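Local coordinates for protein RTX-adhesin (Marinomonas primoryensis, PDB 5IRB) that forms part of a giant calcium-binding RTX adhesin that binds its Antarctic bacterium to diatoms and ice, at residues D209-A214 / D296-V302. Residues are numbered along the deposited sequence; the frame is centred on the assembly and turned at random.
Sequences DTSADA and DAAGNTV. With CA (calcium ion), chain D.
The calcium site at the joint between two consecutive beta-sandwich domains is built where the linker Asp-209 to Ala-214 meets the turn ahead of strand 301-312. Asp-209 grips the ion with both carboxylate oxygens, OD1 at 2.4 Å and OD2 at 2.5 Å. With CG swung anti to the backbone N (chi1 -172°), its carboxylate is carried out from the linker to where both oxygens meet the ion. Asp-296 reaches in from the opposite direction with a single oxygen, OD2, 2.2 Å from the calcium, and its carboxylate plane is turned 72° from that of Asp-209. The backbone O of Ser-211 and three waters bring the count to seven; the calcium probably offsets the repulsion between the two carboxylates, whose OD2 atoms lie 3.3 Å apart.

Asn-300 supports the ligands from the second shell. Its amide ND2 donates to the carbonyl O of Asp-209 over 2.8 Å, nearly straight but from well above the carbonyl plane, and also to the syn lone pair of Asp-296 OD2, 3.2 Å away. One NH2 group therefore ties linker to turn and helps orient a calcium ligand. The backbone N of Asn-300 holds the other oxygen, Asp-296 OD1, while Asn-300 OD1 accepts from Ala-127 N of the preceding domain. A water joins Asp-209 OD2 to Ala-298 N.

Further along, packing replaces charge: the methyl of Ala-212 rests against Val-302 CG1 at 3.6 Å, with Val-302 CG2 alongside Ala-214. A second water links Ala-212 N to Thr-301 O.

Asp-296 to Gly-299 forms a type I beta turn, and Ala-298 also touches Val-124, itself a ligand of another calcium ion. Calcium held between linker and loop is a feature of this RTX adhesin's tandem domains, and probably stiffens the joint.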
loop_
_atom_site.group_PDB
_atom_site.type_symbol
_atom_site.label_atom_id
_atom_site.label_comp_id
_atom_site.label_asym_id
_atom_site.label_seq_id
_atom_site.Cartn_x
_atom_site.Cartn_y
_atom_site.Cartn_z
ATOM N N ASP A 209 -19.070 -5.377 -5.241
ATOM C CA ASP A 209 -20.186 -5.949 -6.008
ATOM C C ASP A 209 -20.629 -7.229 -5.325
ATOM O O ASP A 209 -20.007 -8.275 -5.505
ATOM C CB ASP A 209 -19.785 -6.243 -7.453
ATOM C CG ASP A 209 -20.984 -6.657 -8.324
ATOM O OD1 ASP A 209 -22.031 -7.033 -7.746
ATOM O OD2 ASP A 209 -20.860 -6.627 -9.575
ATOM N N THR A 210 -21.703 -7.159 -4.539
ATOM C CA THR A 210 -22.106 -8.331 -3.772
ATOM C C THR A 210 -23.419 -8.961 -4.238
ATOM O O THR A 210 -24.017 -9.738 -3.505
ATOM C CB THR A 210 -22.243 -8.001 -2.290
ATOM O OG1 THR A 210 -23.270 -7.018 -2.128
ATOM C CG2 THR A 210 -20.914 -7.480 -1.713
ATOM N N SER A 211 -23.896 -8.641 -5.432
ATOM C CA SER A 211 -25.018 -9.418 -5.948
ATOM C C SER A 211 -25.066 -9.453 -7.452
ATOM O O SER A 211 -24.668 -8.503 -8.132
ATOM C CB SER A 211 -26.361 -8.897 -5.419
ATOM O OG SER A 211 -26.649 -7.601 -5.894
ATOM N N ALA A 212 -25.547 -10.587 -7.944
ATOM C CA ALA A 212 -25.859 -10.792 -9.342
ATOM C C ALA A 212 -27.362 -10.595 -9.527
ATOM O O ALA A 212 -28.115 -10.659 -8.556
ATOM C CB ALA A 212 -25.423 -12.181 -9.799
ATOM N N ASP A 213 -27.784 -10.315 -10.758
ATOM C CA ASP A 213 -29.142 -9.856 -11.034
ATOM C C ASP A 213 -29.972 -10.893 -11.801
ATOM O O ASP A 213 -29.566 -11.368 -12.852
ATOM C CB ASP A 213 -29.103 -8.547 -11.821
ATOM C CG ASP A 213 -28.464 -7.426 -11.030
ATOM O OD1 ASP A 213 -28.779 -7.306 -9.823
ATOM O OD2 ASP A 213 -27.622 -6.696 -11.596
ATOM N N ALA A 214 -31.119 -11.250 -11.240
ATOM C CA ALA A 214 -32.045 -12.171 -11.894
ATOM C C ALA A 214 -32.616 -11.526 -13.155
ATOM O O ALA A 214 -32.754 -10.301 -13.224
ATOM C CB ALA A 214 -33.161 -12.569 -10.947
ATOM N N ASP A 296 -22.445 -13.056 -12.373
ATOM C CA ASP A 296 -21.811 -11.868 -12.945
ATOM C C ASP A 296 -20.280 -12.015 -12.977
ATOM O O ASP A 296 -19.741 -13.036 -12.543
ATOM C CB ASP A 296 -22.278 -10.592 -12.200
ATOM C CG ASP A 296 -21.788 -10.507 -10.735
ATOM O OD1 ASP A 296 -20.957 -11.343 -10.317
ATOM O OD2 ASP A 296 -22.239 -9.580 -10.012
ATOM N N ALA A 297 -19.585 -11.025 -13.530
ATOM C CA ALA A 297 -18.133 -11.123 -13.676
ATOM C C ALA A 297 -17.427 -11.183 -12.333
ATOM O O ALA A 297 -16.374 -11.803 -12.226
ATOM C CB ALA A 297 -17.574 -9.940 -14.513
ATOM N N ALA A 298 -18.003 -10.559 -11.309
ATOM C CA ALA A 298 -17.447 -10.653 -9.951
ATOM C C ALA A 298 -17.537 -12.036 -9.343
ATOM O O ALA A 298 -16.863 -12.302 -8.355
ATOM C CB ALA A 298 -18.132 -9.666 -9.031
ATOM N N GLY A 299 -18.360 -12.914 -9.921
ATOM C CA GLY A 299 -18.471 -14.272 -9.418
ATOM C C GLY A 299 -19.655 -14.528 -8.505
ATOM O O GLY A 299 -19.787 -15.628 -7.961
ATOM N N ASN A 300 -20.513 -13.529 -8.322
ATOM C CA ASN A 300 -21.731 -13.737 -7.562
ATOM C C ASN A 300 -22.658 -14.624 -8.369
ATOM O O ASN A 300 -22.566 -14.648 -9.581
ATOM C CB ASN A 300 -22.422 -12.414 -7.265
ATOM C CG ASN A 300 -21.542 -11.469 -6.493
ATOM O OD1 ASN A 300 -21.036 -11.819 -5.427
ATOM N ND2 ASN A 300 -21.355 -10.270 -7.025
ATOM N N THR A 301 -23.561 -15.331 -7.708
ATOM C CA THR A 301 -24.523 -16.171 -8.430
ATOM C C THR A 301 -25.940 -15.776 -8.083
ATOM O O THR A 301 -26.184 -15.174 -7.036
ATOM C CB THR A 301 -24.332 -17.652 -8.100
ATOM O OG1 THR A 301 -24.459 -17.832 -6.683
ATOM C CG2 THR A 301 -22.921 -18.089 -8.522
ATOM N N VAL A 302 -26.871 -16.133 -8.964
ATOM C CA VAL A 302 -28.275 -15.810 -8.791
ATOM C C VAL A 302 -29.143 -16.792 -9.600
ATOM O O VAL A 302 -28.773 -17.205 -10.700
ATOM C CB VAL A 302 -28.587 -14.349 -9.205
ATOM C CG1 VAL A 302 -28.360 -14.138 -10.704
ATOM C CG2 VAL A 302 -30.023 -13.942 -8.771
HETATM CA CA CA D . -23.197 -7.615 -9.768
HETATM O O HOH W 1 -19.584 -8.323 -11.529
HETATM O O HOH W 2 -25.813 -12.697 -6.077
HETATM O O HOH W 3 -25.047 -8.275 -11.354
HETATM O O HOH W 4 -24.220 -5.800 -9.374
HETATM O O HOH W 5 -22.344 -6.924 -11.842
#